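Local coordinates for Hcp1 family type VI secretion system effector (Salmonella typhimurium, PDB 5XHH), which probably assembles into the stacked hexameric rings that form the inner tube of the type VI secretion apparatus and may also be exported as an effector, at residues Tyr72-Val85 with Leu97-Val109. Numbering follows the deposited sequence.
Sequences YCASGKHIPQAILV and LKYTFTDLIVAVV
Leu84 and Ala82 pair with Tyr99 and Phe101 through two antiparallel hydrogen-bonded pairs; the bond from Leu84 N to Tyr99 O is 2.8 Å long and nearly straight (171°). On the face shared by these residues, Leu84 CB meets the edge of the Phe101 ring, 4.0 Å from CE1, and both methyls of Leu104 lie against Ala82 CB. On the other face of the sheet, the extended Lys98 chain crosses Ile83 and Val85 obliquely, its CE 3.6 Å from Ile83 CG2. At Asp103 the chain turns a corner: Asp103 N bonds to Pro80 O from above the carbonyl plane, Leu104 exchanges two backbone bonds with Ile79, and because Asp103 also faces Ile79 the strand makes a G1 beta bulge. With CG anti to the backbone N (chi1 178°), Asp103 brings OD1 to the edge of the His78 ring, 2.8 Å from ND1 in a weak, bent bond; Ser130 and Lys156 hold OD2. Past the corner, Val106 CG2 touches both Tyr72 CB (3.7 Å) and Ile79 CD1 (3.8 Å), and one water links Val106 N to Tyr72 O and Lys77 O. Tyr99 meets Trp32 edge-to-face. At Asp103 the chain leaves hairpin 79-88/97-102 and enters the second sheet as strand 104-113, consistent with the beta-barrel of Hcp proteins.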
loop_
_atom_site.group_PDB
_atom_site.type_symbol
_atom_site.label_atom_id
_atom_site.label_comp_id
_atom_site.label_asym_id
_atom_site.label_seq_id
_atom_site.Cartn_x
_atom_site.Cartn_y
_atom_site.Cartn_z
ATOM N N TYR A 72 -10.217 -8.576 7.424
ATOM C CA TYR A 72 -10.746 -7.849 6.267
ATOM C C TYR A 72 -10.666 -8.683 5.002
ATOM O O TYR A 72 -11.536 -8.583 4.133
ATOM C CB TYR A 72 -9.987 -6.547 6.046
ATOM C CG TYR A 72 -10.506 -5.353 6.797
ATOM C CD1 TYR A 72 -10.482 -5.302 8.189
ATOM C CD2 TYR A 72 -10.987 -4.247 6.107
ATOM C CE1 TYR A 72 -10.940 -4.179 8.862
ATOM C CE2 TYR A 72 -11.435 -3.131 6.771
ATOM C CZ TYR A 72 -11.411 -3.102 8.143
ATOM O OH TYR A 72 -11.853 -1.989 8.806
ATOM N N CYS A 73 -9.609 -9.492 4.867
ATOM C CA CYS A 73 -9.469 -10.319 3.676
ATOM C C CYS A 73 -10.578 -11.359 3.614
ATOM O O CYS A 73 -11.185 -11.580 2.561
ATOM C CB CYS A 73 -8.099 -10.993 3.666
ATOM S SG CYS A 73 -7.755 -11.947 2.157
ATOM N N ALA A 74 -10.832 -12.031 4.740
ATOM C CA ALA A 74 -11.880 -13.044 4.768
ATOM C C ALA A 74 -13.258 -12.421 4.577
ATOM O O ALA A 74 -14.122 -13.017 3.932
ATOM C CB ALA A 74 -11.825 -13.829 6.079
ATOM N N SER A 75 -13.485 -11.228 5.111
ATOM C CA SER A 75 -14.807 -10.623 4.976
ATOM C C SER A 75 -14.986 -9.783 3.710
ATOM O O SER A 75 -16.128 -9.570 3.290
ATOM C CB SER A 75 -15.111 -9.745 6.189
ATOM O OG SER A 75 -14.346 -8.556 6.112
ATOM N N GLY A 76 -13.907 -9.300 3.095
ATOM C CA GLY A 76 -14.041 -8.409 1.954
ATOM C C GLY A 76 -14.460 -6.994 2.284
ATOM O O GLY A 76 -14.887 -6.256 1.387
ATOM N N LYS A 77 -14.340 -6.586 3.544
ATOM C CA LYS A 77 -14.771 -5.255 3.950
ATOM C C LYS A 77 -13.969 -4.177 3.225
ATOM O O LYS A 77 -12.755 -4.294 3.039
ATOM C CB LYS A 77 -14.625 -5.105 5.461
ATOM C CG LYS A 77 -15.157 -3.790 6.064
ATOM C CD LYS A 77 -14.988 -3.853 7.576
ATOM C CE LYS A 77 -15.735 -2.745 8.311
ATOM N NZ LYS A 77 -15.207 -1.401 7.996
ATOM N N HIS A 78 -14.672 -3.121 2.822
ATOM C CA HIS A 78 -14.104 -2.027 2.049
ATOM C C HIS A 78 -13.296 -1.110 2.959
ATOM O O HIS A 78 -13.674 -0.860 4.107
ATOM C CB HIS A 78 -15.249 -1.292 1.334
ATOM C CG HIS A 78 -15.013 0.163 1.055
ATOM N ND1 HIS A 78 -14.573 0.629 -0.168
ATOM C CD2 HIS A 78 -15.244 1.264 1.812
ATOM C CE1 HIS A 78 -14.497 1.949 -0.135
ATOM N NE2 HIS A 78 -14.898 2.358 1.056
ATOM N N ILE A 79 -12.153 -0.658 2.463
ATOM C CA ILE A 79 -11.273 0.274 3.160
ATOM C C ILE A 79 -11.358 1.618 2.442
ATOM O O ILE A 79 -11.009 1.690 1.259
ATOM C CB ILE A 79 -9.824 -0.222 3.182
ATOM C CG1 ILE A 79 -9.719 -1.567 3.891
ATOM C CG2 ILE A 79 -8.937 0.824 3.820
ATOM C CD1 ILE A 79 -8.383 -2.249 3.668
ATOM N N PRO A 80 -11.828 2.686 3.098
ATOM C CA PRO A 80 -11.914 3.992 2.398
ATOM C C PRO A 80 -10.585 4.488 1.846
ATOM O O PRO A 80 -10.506 4.803 0.655
ATOM C CB PRO A 80 -12.485 4.927 3.479
ATOM C CG PRO A 80 -13.345 3.999 4.330
ATOM C CD PRO A 80 -12.584 2.681 4.365
ATOM N N GLN A 81 -9.526 4.549 2.653
ATOM C CA GLN A 81 -8.259 5.016 2.105
ATOM C C GLN A 81 -7.081 4.391 2.847
ATOM O O GLN A 81 -7.226 3.812 3.931
ATOM C CB GLN A 81 -8.162 6.556 2.116
ATOM C CG GLN A 81 -7.684 7.175 3.402
ATOM C CD GLN A 81 -7.239 8.635 3.254
ATOM O OE1 GLN A 81 -6.587 9.162 4.140
ATOM N NE2 GLN A 81 -7.600 9.287 2.146
ATOM N N ALA A 82 -5.911 4.506 2.219
ATOM C CA ALA A 82 -4.641 4.087 2.790
ATOM C C ALA A 82 -3.570 5.029 2.270
ATOM O O ALA A 82 -3.631 5.455 1.124
ATOM C CB ALA A 82 -4.288 2.637 2.415
ATOM N N ILE A 83 -2.590 5.348 3.107
ATOM C CA ILE A 83 -1.561 6.314 2.754
ATOM C C ILE A 83 -0.210 5.659 2.952
ATOM O O ILE A 83 0.113 5.211 4.058
ATOM C CB ILE A 83 -1.657 7.598 3.590
ATOM C CG1 ILE A 83 -3.041 8.229 3.440
ATOM C CG2 ILE A 83 -0.564 8.555 3.161
ATOM C CD1 ILE A 83 -3.278 9.449 4.345
ATOM N N LEU A 84 0.579 5.603 1.890
ATOM C CA LEU A 84 1.908 5.025 1.920
ATOM C C LEU A 84 2.894 6.174 1.801
ATOM O O LEU A 84 2.834 6.944 0.843
ATOM C CB LEU A 84 2.079 4.004 0.790
ATOM C CG LEU A 84 3.272 3.045 0.829
ATOM C CD1 LEU A 84 3.200 2.057 -0.339
ATOM C CD2 LEU A 84 4.587 3.797 0.775
ATOM N N VAL A 85 3.805 6.276 2.761
ATOM C CA VAL A 85 4.776 7.357 2.814
ATOM C C VAL A 85 6.175 6.756 2.899
ATOM O O VAL A 85 6.403 5.802 3.644
ATOM C CB VAL A 85 4.501 8.280 4.014
ATOM C CG1 VAL A 85 5.743 9.019 4.392
ATOM C CG2 VAL A 85 3.334 9.243 3.696
ATOM N N LEU A 97 8.073 11.038 -0.595
ATOM C CA LEU A 97 7.176 10.299 -1.489
ATOM C C LEU A 97 5.907 9.849 -0.776
ATOM O O LEU A 97 5.978 9.264 0.311
ATOM C CB LEU A 97 7.907 9.088 -2.101
ATOM C CG LEU A 97 7.147 8.153 -3.056
ATOM C CD1 LEU A 97 6.655 8.871 -4.343
ATOM C CD2 LEU A 97 8.011 6.919 -3.398
ATOM N N LYS A 98 4.749 10.064 -1.413
ATOM C CA LYS A 98 3.471 9.675 -0.812
ATOM C C LYS A 98 2.494 9.148 -1.862
ATOM O O LYS A 98 2.310 9.765 -2.910
ATOM C CB LYS A 98 2.855 10.863 -0.061
ATOM C CG LYS A 98 1.472 10.622 0.520
ATOM C CD LYS A 98 1.134 11.718 1.576
ATOM C CE LYS A 98 -0.363 11.890 1.754
ATOM N NZ LYS A 98 -0.800 12.743 2.935
ATOM N N TYR A 99 1.880 8.000 -1.590
ATOM C CA TYR A 99 0.766 7.497 -2.383
ATOM C C TYR A 99 -0.474 7.453 -1.504
ATOM O O TYR A 99 -0.442 6.888 -0.403
ATOM C CB TYR A 99 1.024 6.090 -2.942
ATOM C CG TYR A 99 2.279 5.931 -3.762
ATOM C CD1 TYR A 99 2.325 6.329 -5.090
ATOM C CD2 TYR A 99 3.408 5.348 -3.216
ATOM C CE1 TYR A 99 3.490 6.170 -5.852
ATOM C CE2 TYR A 99 4.565 5.194 -3.954
ATOM C CZ TYR A 99 4.595 5.605 -5.272
ATOM O OH TYR A 99 5.741 5.433 -5.985
ATOM N N THR A 100 -1.564 8.012 -1.996
ATOM C CA THR A 100 -2.859 7.966 -1.321
ATOM C C THR A 100 -3.776 7.105 -2.179
ATOM O O THR A 100 -4.099 7.474 -3.311
ATOM C CB THR A 100 -3.427 9.373 -1.121
ATOM O OG1 THR A 100 -2.529 10.122 -0.297
ATOM C CG2 THR A 100 -4.766 9.312 -0.445
ATOM N N PHE A 101 -4.150 5.947 -1.657
ATOM C CA PHE A 101 -5.031 5.010 -2.336
ATOM C C PHE A 101 -6.420 5.127 -1.724
ATOM O O PHE A 101 -6.562 5.414 -0.530
ATOM C CB PHE A 101 -4.555 3.557 -2.194
ATOM C CG PHE A 101 -3.106 3.326 -2.536
ATOM C CD1 PHE A 101 -2.121 3.437 -1.567
ATOM C CD2 PHE A 101 -2.736 2.931 -3.810
ATOM C CE1 PHE A 101 -0.777 3.189 -1.879
ATOM C CE2 PHE A 101 -1.415 2.688 -4.128
ATOM C CZ PHE A 101 -0.433 2.816 -3.169
ATOM N N THR A 102 -7.448 4.894 -2.540
ATOM C CA THR A 102 -8.798 4.847 -1.995
ATOM C C THR A 102 -9.528 3.603 -2.470
ATOM O O THR A 102 -9.200 3.029 -3.510
ATOM C CB THR A 102 -9.646 6.071 -2.383
ATOM O OG1 THR A 102 -9.959 6.006 -3.775
ATOM C CG2 THR A 102 -8.935 7.365 -2.058
ATOM N N ASP A 103 -10.550 3.221 -1.699
ATOM C CA ASP A 103 -11.466 2.138 -2.054
ATOM C C ASP A 103 -10.690 0.834 -2.261
ATOM O O ASP A 103 -10.550 0.309 -3.365
ATOM C CB ASP A 103 -12.284 2.517 -3.296
ATOM C CG ASP A 103 -13.213 1.414 -3.751
ATOM O OD1 ASP A 103 -13.903 0.821 -2.897
ATOM O OD2 ASP A 103 -13.238 1.136 -4.969
ATOM N N LEU A 104 -10.183 0.328 -1.151
ATOM C CA LEU A 104 -9.307 -0.828 -1.159
ATOM C C LEU A 104 -10.012 -2.048 -0.584
ATOM O O LEU A 104 -10.920 -1.931 0.247
ATOM C CB LEU A 104 -8.024 -0.555 -0.362
ATOM C CG LEU A 104 -7.170 0.634 -0.817
ATOM C CD1 LEU A 104 -7.538 1.946 -0.065
ATOM C CD2 LEU A 104 -5.668 0.318 -0.702
ATOM N N ILE A 105 -9.572 -3.217 -1.048
ATOM C CA ILE A 105 -9.920 -4.512 -0.479
ATOM C C ILE A 105 -8.621 -5.262 -0.206
ATOM O O ILE A 105 -7.663 -5.160 -0.982
ATOM C CB ILE A 105 -10.827 -5.321 -1.434
ATOM C CG1 ILE A 105 -12.193 -4.641 -1.591
ATOM C CG2 ILE A 105 -11.048 -6.729 -0.922
ATOM C CD1 ILE A 105 -13.064 -5.317 -2.631
ATOM N N VAL A 106 -8.581 -6.009 0.896
ATOM C CA VAL A 106 -7.437 -6.876 1.180
ATOM C C VAL A 106 -7.599 -8.143 0.352
ATOM O O VAL A 106 -8.489 -8.953 0.616
ATOM C CB VAL A 106 -7.321 -7.201 2.671
ATOM C CG1 VAL A 106 -6.034 -7.986 2.931
ATOM C CG2 VAL A 106 -7.332 -5.913 3.496
ATOM N N ALA A 107 -6.733 -8.327 -0.649
ATOM C CA ALA A 107 -6.923 -9.449 -1.558
ATOM C C ALA A 107 -6.102 -10.669 -1.169
ATOM O O ALA A 107 -6.526 -11.797 -1.452
ATOM C CB ALA A 107 -6.571 -9.048 -2.997
ATOM N N VAL A 108 -4.935 -10.469 -0.551
ATOM C CA VAL A 108 -4.045 -11.578 -0.189
ATOM C C VAL A 108 -3.387 -11.273 1.145
ATOM O O VAL A 108 -2.900 -10.156 1.354
ATOM C CB VAL A 108 -2.938 -11.836 -1.242
ATOM C CG1 VAL A 108 -1.973 -12.897 -0.739
ATOM C CG2 VAL A 108 -3.517 -12.263 -2.572
ATOM N N VAL A 109 -3.352 -12.263 2.043
ATOM C CA VAL A 109 -2.544 -12.189 3.255
ATOM C C VAL A 109 -1.743 -13.482 3.373
ATOM O O VAL A 109 -2.315 -14.576 3.408
ATOM C CB VAL A 109 -3.390 -11.944 4.523
ATOM C CG1 VAL A 109 -2.482 -11.671 5.710
ATOM C CG2 VAL A 109 -4.325 -10.750 4.324
HETATM O O HOH W 1 -10.945 -6.303 2.517
#